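Local coordinates for protein carbohydrate esterase family 2 (CE2) (Chaetomium olivicolor, PDB 4XVH) that probably removes acetyl groups from plant polysaccharides such as xylan, joining a jelly-roll carbohydrate-binding domain to an SGNH-type hydrolase domain, at residues S39-V44 / P85-I90; T12-W17 / S89-N94; L212-F217 / P257-T262. One frame throughout, in Å; residues are numbered along the deposited sequence.

Contacts 1 and 2 share strand 88-97 of the jelly-roll domain and use its two sides, contact 1 pairing it with the end of strand 31-40 and contact 2 with the short outer strand 14-15. Both are partly buried and rest mainly on backbone hydrogen bonds, with polar and apolar side chains on the faces. Contact 3 lies in the other domain, about 27 Å from contact 1 and 32 Å from contact 2 between centres; it is buried and made of apolar packing between a short helical turn and a loop, each following a parallel strand. The bound polyether chain spans the two domains, touching 85-90 in contact 1 and 212-217 in contact 3.

Contact 1 of 3, residues S39-V44 / P85-I90; sequences SGTNSV and PAYGSI. With PEU (2,5,8,11,14,17,20,23,26,29,32,35,38,41,44,47,50,53,56,59,62,65,68,71,74,77,80-heptacosaoxadooctacontan-82-ol), chain C.
At the end of a jelly-roll sheet, next to the turn that gives A86 and Y87 to the ligand pocket, S39 and G40 of strand 31-40 pair antiparallel with S89 and G88 of strand 88-97. S39 N gives an almost straight bond to S89 O (3.0 Å, 172°), whereas the return bond from S89 N to S39 O is bent. The two glycines sit as a non-hydrogen-bonded pair with CA atoms only 4.1 Å apart, so the backbones press together without side chains between them. Past this point T41 N still reaches Y87 O (2.7 Å), and a water joins that same oxygen to T41 OG1.

N42 folds back over the pair: with CG beside its own backbone N (chi1 -58°), ND2 donates to S39 O at 3.1 Å, from the opposite face of the carbonyl to S89 N. Its OD1, like G88 O, accepts from R81, so the amide is fixed at both ends. Further along, V44 CG1 meets I90 CD1 at 3.6 Å.

Y87 turns its ring toward the polyether and is anchored through its hydroxyl to N133. The ligand oxygen OAK lies over one ring face, offset toward the rim, 3.8 Å from Y87 CZ.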
loop_
_atom_site.group_PDB
_atom_site.type_symbol
_atom_site.label_atom_id
_atom_site.label_comp_id
_atom_site.label_asym_id
_atom_site.label_seq_id
_atom_site.Cartn_x
_atom_site.Cartn_y
_atom_site.Cartn_z
ATOM N N SER A 39 12.895 8.834 -11.544
ATOM C CA SER A 39 12.215 10.109 -11.720
ATOM C C SER A 39 11.616 10.578 -10.403
ATOM O O SER A 39 11.230 9.753 -9.564
ATOM C CB SER A 39 11.136 10.024 -12.801
ATOM O OG SER A 39 10.265 8.947 -12.582
ATOM N N GLY A 40 11.579 11.902 -10.239
ATOM C CA GLY A 40 11.031 12.540 -9.058
ATOM C C GLY A 40 11.761 12.118 -7.806
ATOM O O GLY A 40 12.983 11.926 -7.826
ATOM N N THR A 41 11.036 11.972 -6.705
ATOM C CA THR A 41 11.714 11.613 -5.467
ATOM C C THR A 41 11.156 10.272 -5.000
ATOM O O THR A 41 10.030 9.905 -5.334
ATOM C CB THR A 41 11.565 12.701 -4.349
ATOM O OG1 THR A 41 10.187 13.043 -4.197
ATOM C CG2 THR A 41 12.393 13.974 -4.653
ATOM N N ASN A 42 11.978 9.530 -4.270
ATOM C CA ASN A 42 11.676 8.147 -3.911
ATOM C C ASN A 42 12.364 7.822 -2.614
ATOM O O ASN A 42 13.351 8.479 -2.274
ATOM C CB ASN A 42 12.174 7.166 -4.984
ATOM C CG ASN A 42 11.597 7.447 -6.338
ATOM O OD1 ASN A 42 10.504 6.987 -6.663
ATOM N ND2 ASN A 42 12.309 8.244 -7.132
ATOM N N SER A 43 11.909 6.785 -1.910
ATOM C CA SER A 43 12.780 6.216 -0.877
ATOM C C SER A 43 12.477 4.744 -0.787
ATOM O O SER A 43 11.381 4.314 -1.129
ATOM C CB SER A 43 12.613 6.895 0.488
ATOM O OG SER A 43 11.343 6.661 1.048
ATOM N N VAL A 44 13.468 3.986 -0.358
ATOM C CA VAL A 44 13.360 2.552 -0.284
ATOM C C VAL A 44 13.975 2.115 1.018
ATOM O O VAL A 44 14.848 2.823 1.571
ATOM C CB VAL A 44 14.115 1.834 -1.462
ATOM C CG1 VAL A 44 13.562 2.246 -2.829
ATOM C CG2 VAL A 44 15.619 2.138 -1.368
ATOM N N PRO A 85 3.758 6.588 -6.259
ATOM C CA PRO A 85 3.975 7.090 -7.619
ATOM C C PRO A 85 3.867 8.603 -7.753
ATOM O O PRO A 85 4.545 9.178 -8.608
ATOM C CB PRO A 85 2.866 6.410 -8.441
ATOM C CG PRO A 85 2.198 5.446 -7.548
ATOM C CD PRO A 85 2.839 5.439 -6.215
ATOM N N ALA A 86 3.058 9.232 -6.908
ATOM C CA ALA A 86 2.823 10.663 -7.048
ATOM C C ALA A 86 4.119 11.453 -6.901
ATOM O O ALA A 86 4.228 12.536 -7.452
ATOM C CB ALA A 86 1.799 11.163 -6.016
ATOM N N TYR A 87 5.085 10.913 -6.152
ATOM C CA TYR A 87 6.341 11.625 -5.909
ATOM C C TYR A 87 7.424 11.233 -6.916
ATOM O O TYR A 87 8.330 12.013 -7.191
ATOM C CB TYR A 87 6.845 11.379 -4.481
ATOM C CG TYR A 87 6.083 12.164 -3.428
ATOM C CD1 TYR A 87 6.414 13.486 -3.134
ATOM C CD2 TYR A 87 5.001 11.590 -2.753
ATOM C CE1 TYR A 87 5.700 14.207 -2.184
ATOM C CE2 TYR A 87 4.284 12.312 -1.791
ATOM C CZ TYR A 87 4.640 13.616 -1.514
ATOM O OH TYR A 87 3.908 14.313 -0.563
ATOM N N GLY A 88 7.334 10.011 -7.444
ATOM C CA GLY A 88 8.246 9.562 -8.499
ATOM C C GLY A 88 8.253 8.052 -8.603
ATOM O O GLY A 88 7.444 7.386 -7.967
ATOM N N SER A 89 9.164 7.503 -9.386
ATOM C CA SER A 89 9.327 6.054 -9.425
ATOM C C SER A 89 10.783 5.668 -9.725
ATOM O O SER A 89 11.589 6.520 -10.070
ATOM C CB SER A 89 8.379 5.436 -10.454
ATOM O OG SER A 89 8.674 5.910 -11.746
ATOM N N ILE A 90 11.111 4.386 -9.563
ATOM C CA ILE A 90 12.444 3.885 -9.885
ATOM C C ILE A 90 12.341 2.832 -10.987
ATOM O O ILE A 90 11.534 1.907 -10.886
ATOM C CB ILE A 90 13.156 3.270 -8.649
ATOM C CG1 ILE A 90 13.318 4.340 -7.558
ATOM C CG2 ILE A 90 14.515 2.706 -9.074
ATOM C CD1 ILE A 90 13.504 3.780 -6.132
HETATM C CAA PEU C . 6.747 13.587 -10.666
HETATM O OAB PEU C . 6.115 14.662 -9.951
HETATM C CAC PEU C . 5.248 15.496 -10.815
HETATM C CAD PEU C . 4.472 16.734 -10.227
HETATM O OAE PEU C . 5.340 17.748 -9.666
HETATM C CAF PEU C . 6.112 17.297 -8.508
HETATM C CAG PEU C . 5.454 17.070 -7.136
HETATM O OAH PEU C . 4.332 16.176 -7.055
HETATM C CAI PEU C . 3.955 15.943 -5.669
HETATM C CAJ PEU C . 2.605 15.228 -5.530
HETATM O OAK PEU C . 2.299 14.972 -4.133
HETATM C CAL PEU C . 0.884 14.727 -3.993
HETATM C CAM PEU C . 0.438 14.459 -2.560
HETATM O OAN PEU C . -1.000 14.496 -2.656
HETATM C CAO PEU C . -1.683 14.382 -1.387
HETATM C CAP PEU C . -3.003 14.999 -1.804
HETATM O OAQ PEU C . -4.178 15.217 -0.985
HETATM C CAR PEU C . -4.031 15.957 0.268
HETATM C CAS PEU C . -3.440 15.284 1.533
HETATM O OAT PEU C . -4.251 14.155 2.052
HETATM C CAU PEU C . -4.408 13.005 1.167
HETATM C CAV PEU C . -5.290 11.909 1.801
HETATM O OAW PEU C . -5.486 10.702 1.022
HETATM O O HOH W 1 7.653 8.236 -11.886
HETATM O O HOH W 2 8.837 14.662 -6.067
#

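Contact 2 of 3, residues T12-W17 / S89-N94; sequences TKELSW and SIFLGN
E14 and F91 form a non-hydrogen-bonded antiparallel pair, and L15 and I90 the hydrogen-bonded pair beside it. Three backbone bonds make the register: L92 N to K13 O (3.0 Å, 170°), L15 N to I90 O (2.8 Å), and a long, weak one from I90 N to L15 O. At the start of 12-17, T12 OG1 accepts from E14 N in an ST turn, and a water donates both to T12 O and to L92 O, carrying the connection beyond the last direct backbone bond.

The polar side chains work at the two ends of the pairing. E14 runs extended, with CG opposite its backbone N (chi1 -180°), and S89 OG donates a hydrogen bond to E14 OE2 (2.7 Å), which receives it on its anti lone pair. K13, bent at its third torsion, brings NZ to G93 O (3.0 Å), arriving well above the carbonyl plane.

Aromatic contact accompanies the acid: E14 CG rests over one face of the F91 ring, 3.8 Å from its centroid, in a CH-pi contact. Beyond it the carboxylate stacks on the ring with planes 17° apart, E14 CD lying 3.4 Å from F91 CZ.

Apolar packing occupies the other face of the sheet, where L15 CD1 meets L92 CD1 at 3.9 Å and L15 also lies beside I90. On its far side strand 88-97 is bonded to strand 31-40. A short outer strand laid along a long inner one, with an acid and a ring on one face and aliphatic groups on the other, belongs here to the beta sandwich of a jelly-roll carbohydrate-binding domain.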
loop_
_atom_site.group_PDB
_atom_site.type_symbol
_atom_site.label_atom_id
_atom_site.label_comp_id
_atom_site.label_asym_id
_atom_site.label_seq_id
_atom_site.Cartn_x
_atom_site.Cartn_y
_atom_site.Cartn_z
ATOM N N THR A 12 8.541 -3.095 -18.011
ATOM C CA THR A 12 9.211 -1.850 -17.650
ATOM C C THR A 12 10.159 -1.980 -16.460
ATOM O O THR A 12 11.037 -1.149 -16.278
ATOM C CB THR A 12 8.202 -0.786 -17.274
ATOM O OG1 THR A 12 7.535 -1.222 -16.081
ATOM C CG2 THR A 12 7.184 -0.577 -18.418
ATOM N N LYS A 13 9.927 -2.993 -15.624
ATOM C CA LYS A 13 10.625 -3.163 -14.360
ATOM C C LYS A 13 10.589 -1.896 -13.494
ATOM O O LYS A 13 11.524 -1.607 -12.722
ATOM C CB LYS A 13 12.066 -3.613 -14.597
ATOM C CG LYS A 13 12.137 -5.013 -15.220
ATOM C CD LYS A 13 13.516 -5.656 -15.073
ATOM C CE LYS A 13 14.581 -4.922 -15.851
ATOM N NZ LYS A 13 15.917 -5.614 -15.733
ATOM N N GLU A 14 9.477 -1.175 -13.599
ATOM C CA GLU A 14 9.270 0.038 -12.810
ATOM C C GLU A 14 8.714 -0.279 -11.440
ATOM O O GLU A 14 7.655 -0.911 -11.303
ATOM C CB GLU A 14 8.324 1.012 -13.531
ATOM C CG GLU A 14 8.050 2.325 -12.767
ATOM C CD GLU A 14 6.974 3.163 -13.453
ATOM O OE1 GLU A 14 6.219 2.613 -14.283
ATOM O OE2 GLU A 14 6.904 4.382 -13.191
ATOM N N LEU A 15 9.442 0.150 -10.419
ATOM C CA LEU A 15 8.917 0.139 -9.062
ATOM C C LEU A 15 8.042 1.364 -8.907
ATOM O O LEU A 15 8.520 2.471 -8.642
ATOM C CB LEU A 15 10.045 0.121 -8.043
ATOM C CG LEU A 15 11.042 -1.023 -8.245
ATOM C CD1 LEU A 15 12.053 -0.921 -7.095
ATOM C CD2 LEU A 15 10.356 -2.415 -8.255
ATOM N N SER A 16 6.754 1.153 -9.111
ATOM C CA SER A 16 5.781 2.237 -9.164
ATOM C C SER A 16 4.912 2.261 -7.906
ATOM O O SER A 16 4.923 3.231 -7.155
ATOM C CB SER A 16 4.898 2.079 -10.405
ATOM O OG SER A 16 3.901 3.075 -10.412
ATOM N N TRP A 17 4.141 1.202 -7.663
ATOM C CA TRP A 17 3.321 1.162 -6.450
ATOM C C TRP A 17 4.181 1.121 -5.163
ATOM O O TRP A 17 5.330 0.668 -5.176
ATOM C CB TRP A 17 2.374 -0.052 -6.516
ATOM C CG TRP A 17 1.385 0.019 -7.639
ATOM C CD1 TRP A 17 1.356 -0.775 -8.763
ATOM C CD2 TRP A 17 0.307 0.972 -7.793
ATOM N NE1 TRP A 17 0.307 -0.392 -9.586
ATOM C CE2 TRP A 17 -0.351 0.671 -9.011
ATOM C CE3 TRP A 17 -0.159 2.049 -7.022
ATOM C CZ2 TRP A 17 -1.461 1.401 -9.467
ATOM C CZ3 TRP A 17 -1.268 2.769 -7.478
ATOM C CH2 TRP A 17 -1.904 2.436 -8.681
ATOM N N SER A 89 9.164 7.503 -9.386
ATOM C CA SER A 89 9.327 6.054 -9.425
ATOM C C SER A 89 10.783 5.668 -9.725
ATOM O O SER A 89 11.589 6.520 -10.070
ATOM C CB SER A 89 8.379 5.436 -10.454
ATOM O OG SER A 89 8.674 5.910 -11.746
ATOM N N ILE A 90 11.111 4.386 -9.563
ATOM C CA ILE A 90 12.444 3.885 -9.885
ATOM C C ILE A 90 12.341 2.832 -10.987
ATOM O O ILE A 90 11.534 1.907 -10.886
ATOM C CB ILE A 90 13.156 3.270 -8.649
ATOM C CG1 ILE A 90 13.318 4.340 -7.558
ATOM C CG2 ILE A 90 14.515 2.706 -9.074
ATOM C CD1 ILE A 90 13.504 3.780 -6.132
ATOM N N PHE A 91 13.111 2.986 -12.061
ATOM C CA PHE A 91 13.140 1.934 -13.083
ATOM C C PHE A 91 14.384 1.070 -12.879
ATOM O O PHE A 91 15.508 1.577 -12.972
ATOM C CB PHE A 91 13.117 2.535 -14.489
ATOM C CG PHE A 91 11.794 3.181 -14.859
ATOM C CD1 PHE A 91 11.452 4.438 -14.366
ATOM C CD2 PHE A 91 10.914 2.541 -15.727
ATOM C CE1 PHE A 91 10.226 5.033 -14.724
ATOM C CE2 PHE A 91 9.696 3.129 -16.095
ATOM C CZ PHE A 91 9.362 4.373 -15.595
ATOM N N LEU A 92 14.187 -0.217 -12.583
ATOM C CA LEU A 92 15.293 -1.100 -12.249
ATOM C C LEU A 92 16.053 -1.537 -13.490
ATOM O O LEU A 92 15.462 -1.691 -14.569
ATOM C CB LEU A 92 14.801 -2.331 -11.485
ATOM C CG LEU A 92 14.328 -2.064 -10.040
ATOM C CD1 LEU A 92 14.088 -3.364 -9.324
ATOM C CD2 LEU A 92 15.372 -1.263 -9.288
ATOM N N GLY A 93 17.362 -1.740 -13.319
ATOM C CA GLY A 93 18.215 -2.329 -14.342
ATOM C C GLY A 93 18.542 -3.779 -14.006
ATOM O O GLY A 93 17.665 -4.535 -13.566
ATOM N N ASN A 94 19.793 -4.179 -14.203
ATOM C CA ASN A 94 20.196 -5.530 -13.850
ATOM C C ASN A 94 20.829 -5.649 -12.462
ATOM O O ASN A 94 21.441 -4.715 -11.959
ATOM C CB ASN A 94 21.140 -6.068 -14.903
ATOM C CG ASN A 94 20.447 -6.265 -16.237
ATOM O OD1 ASN A 94 19.312 -6.742 -16.298
ATOM N ND2 ASN A 94 21.160 -5.946 -17.328
HETATM O O HOH W 3 13.608 -0.553 -16.240
#

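Contact 3 of 3, residues L212-F217 / P257-T262. With PEU (2,5,8,11,14,17,20,23,26,29,32,35,38,41,44,47,50,53,56,59,62,65,68,71,74,77,80-heptacosaoxadooctacontan-82-ol), chain C.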
loop_
_atom_site.group_PDB
_atom_site.type_symbol
_atom_site.label_atom_id
_atom_site.label_comp_id
_atom_site.label_asym_id
_atom_site.label_seq_id
_atom_site.Cartn_x
_atom_site.Cartn_y
_atom_site.Cartn_z
ATOM N N LEU A 212 -10.847 2.970 1.855
ATOM C CA LEU A 212 -11.145 4.145 1.054
ATOM C C LEU A 212 -12.359 4.871 1.617
ATOM O O LEU A 212 -13.310 4.223 2.105
ATOM C CB LEU A 212 -11.434 3.749 -0.395
ATOM C CG LEU A 212 -10.266 3.201 -1.201
ATOM C CD1 LEU A 212 -10.836 2.614 -2.495
ATOM C CD2 LEU A 212 -9.288 4.349 -1.512
ATOM N N GLY A 213 -12.340 6.198 1.537
ATOM C CA GLY A 213 -13.476 6.988 2.006
ATOM C C GLY A 213 -13.020 8.240 2.733
ATOM O O GLY A 213 -13.779 9.187 2.872
ATOM N N THR A 214 -11.783 8.248 3.227
ATOM C CA THR A 214 -11.292 9.455 3.888
ATOM C C THR A 214 -11.411 10.647 2.924
ATOM O O THR A 214 -11.929 11.699 3.293
ATOM C CB THR A 214 -9.850 9.298 4.355
ATOM O OG1 THR A 214 -9.779 8.205 5.267
ATOM C CG2 THR A 214 -9.345 10.596 5.037
ATOM N N ASN A 215 -10.961 10.481 1.688
ATOM C CA ASN A 215 -11.082 11.567 0.712
ATOM C C ASN A 215 -12.516 11.820 0.229
ATOM O O ASN A 215 -12.913 12.980 0.006
ATOM C CB ASN A 215 -10.151 11.274 -0.473
ATOM C CG ASN A 215 -8.683 11.271 -0.043
ATOM O OD1 ASN A 215 -8.204 12.253 0.499
ATOM N ND2 ASN A 215 -8.005 10.152 -0.215
ATOM N N ASP A 216 -13.301 10.755 0.084
ATOM C CA ASP A 216 -14.671 10.900 -0.411
ATOM C C ASP A 216 -15.494 11.791 0.526
ATOM O O ASP A 216 -16.337 12.607 0.096
ATOM C CB ASP A 216 -15.339 9.516 -0.546
ATOM C CG ASP A 216 -14.538 8.571 -1.433
ATOM O OD1 ASP A 216 -13.431 8.191 -1.021
ATOM O OD2 ASP A 216 -15.009 8.237 -2.544
ATOM N N PHE A 217 -15.243 11.627 1.824
ATOM C CA PHE A 217 -16.038 12.330 2.824
ATOM C C PHE A 217 -15.665 13.805 2.976
ATOM O O PHE A 217 -16.452 14.602 3.465
ATOM C CB PHE A 217 -15.936 11.598 4.157
ATOM C CG PHE A 217 -17.036 10.583 4.348
ATOM C CD1 PHE A 217 -16.965 9.334 3.755
ATOM C CD2 PHE A 217 -18.145 10.891 5.092
ATOM C CE1 PHE A 217 -18.004 8.412 3.929
ATOM C CE2 PHE A 217 -19.172 9.975 5.269
ATOM C CZ PHE A 217 -19.086 8.736 4.692
ATOM N N PRO A 257 -9.329 5.924 10.251
ATOM C CA PRO A 257 -8.777 6.483 11.492
ATOM C C PRO A 257 -8.697 8.019 11.457
ATOM O O PRO A 257 -8.511 8.637 12.506
ATOM C CB PRO A 257 -7.367 5.872 11.554
ATOM C CG PRO A 257 -6.970 5.756 10.089
ATOM C CD PRO A 257 -8.278 5.274 9.435
ATOM N N MET A 258 -8.839 8.621 10.268
ATOM C CA MET A 258 -8.801 10.077 10.143
ATOM C C MET A 258 -10.178 10.730 10.145
ATOM O O MET A 258 -10.259 11.951 10.269
ATOM C CB MET A 258 -8.048 10.488 8.868
ATOM C CG MET A 258 -6.574 10.108 8.912
ATOM S SD MET A 258 -5.577 10.462 7.428
ATOM C CE MET A 258 -5.536 12.278 7.492
ATOM N N LEU A 259 -11.255 9.961 9.991
ATOM C CA LEU A 259 -12.589 10.569 10.085
ATOM C C LEU A 259 -13.079 10.503 11.522
ATOM O O LEU A 259 -12.739 9.564 12.254
ATOM C CB LEU A 259 -13.586 9.874 9.159
ATOM C CG LEU A 259 -13.248 9.982 7.670
ATOM C CD1 LEU A 259 -14.317 9.279 6.839
ATOM C CD2 LEU A 259 -13.123 11.449 7.269
ATOM N N SER A 260 -13.866 11.498 11.929
ATOM C CA SER A 260 -14.446 11.517 13.268
ATOM C C SER A 260 -15.914 11.885 13.174
ATOM O O SER A 260 -16.408 12.187 12.076
ATOM C CB SER A 260 -13.713 12.509 14.173
ATOM O OG SER A 260 -14.048 13.819 13.803
ATOM N N ASP A 261 -16.596 11.876 14.323
ATOM C CA ASP A 261 -17.966 12.370 14.406
ATOM C C ASP A 261 -18.015 13.792 14.936
ATOM O O ASP A 261 -19.090 14.306 15.222
ATOM C CB ASP A 261 -18.823 11.454 15.292
ATOM C CG ASP A 261 -19.134 10.145 14.612
ATOM O OD1 ASP A 261 -19.056 10.097 13.366
ATOM O OD2 ASP A 261 -19.423 9.160 15.314
ATOM N N THR A 262 -16.857 14.437 15.080
ATOM C CA THR A 262 -16.855 15.819 15.577
ATOM C C THR A 262 -16.369 16.828 14.549
ATOM O O THR A 262 -16.592 18.017 14.700
ATOM C CB THR A 262 -16.002 15.956 16.832
ATOM O OG1 THR A 262 -14.649 15.619 16.530
ATOM C CG2 THR A 262 -16.511 15.018 17.883
HETATM C CAA PEU C . 6.747 13.587 -10.666
HETATM O OAB PEU C . 6.115 14.662 -9.951
HETATM C CAC PEU C . 5.248 15.496 -10.815
HETATM C CAD PEU C . 4.472 16.734 -10.227
HETATM O OAE PEU C . 5.340 17.748 -9.666
HETATM C CAF PEU C . 6.112 17.297 -8.508
HETATM C CAG PEU C . 5.454 17.070 -7.136
HETATM O OAH PEU C . 4.332 16.176 -7.055
HETATM C CAI PEU C . 3.955 15.943 -5.669
HETATM C CAJ PEU C . 2.605 15.228 -5.530
HETATM O OAK PEU C . 2.299 14.972 -4.133
HETATM C CAL PEU C . 0.884 14.727 -3.993
HETATM C CAM PEU C . 0.438 14.459 -2.560
HETATM O OAN PEU C . -1.000 14.496 -2.656
HETATM C CAO PEU C . -1.683 14.382 -1.387
HETATM C CAP PEU C . -3.003 14.999 -1.804
HETATM O OAQ PEU C . -4.178 15.217 -0.985
HETATM C CAR PEU C . -4.031 15.957 0.268
HETATM C CAS PEU C . -3.440 15.284 1.533
HETATM O OAT PEU C . -4.251 14.155 2.052
HETATM C CAU PEU C . -4.408 13.005 1.167
HETATM C CAV PEU C . -5.290 11.909 1.801
HETATM O OAW PEU C . -5.486 10.702 1.022
#
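M258 and L259 pack against T214 and F217 where a short helical turn meets a loop, beyond the C-terminal ends of two neighbouring strands of the parallel sheet of the SGNH hydrolase fold, a Rossmann-like three-layer arrangement. Segment 212-217 follows strand 207-211 and carries the sequence GTND, which matches the block III signature of this family; segment 257-262 follows the neighbouring strand 250-254. G213 has a phi of 140°, a backbone shape suited to glycine, and its carbonyl accepts from F217 N as the chain turns into a short, weakly bonded helix. N215 takes no part in this packing and reaches into the ligand pocket. Its ND2 donates to the polyether oxygen OAW (2.9 Å, 155°) and also to K164 O, while G163 N binds the same ligand. Polyether bonds from the N215 amide and the G163 backbone N are consistent with the oxyanion hole of SGNH esterases, which uses such groups.

P257 leads the second segment in, leaning on W294 and I119. M258 comes next, with its CB 4.0 Å from T214 CG2 and the two side chains crossing at about a right angle. The methyl group of T214 lies opposite its backbone N, which leaves OG1 beside that N to hydrogen-bond with S256.

L259 is the main apolar link. Its CG lies anti to the carbonyl carbon (chi1 -63°), sending CD1 to F217 CB at 3.9 Å and CD2 to T214 O at 4.2 Å. CD1 also approaches the F217 ring obliquely. Q270 and Q274 of helix 270-285 also touch L259, and Q274 reaches F217 as well.

Past L259 the segment leaves the interface in an ST turn, S260 OG accepting from T262 N at 3.1 Å.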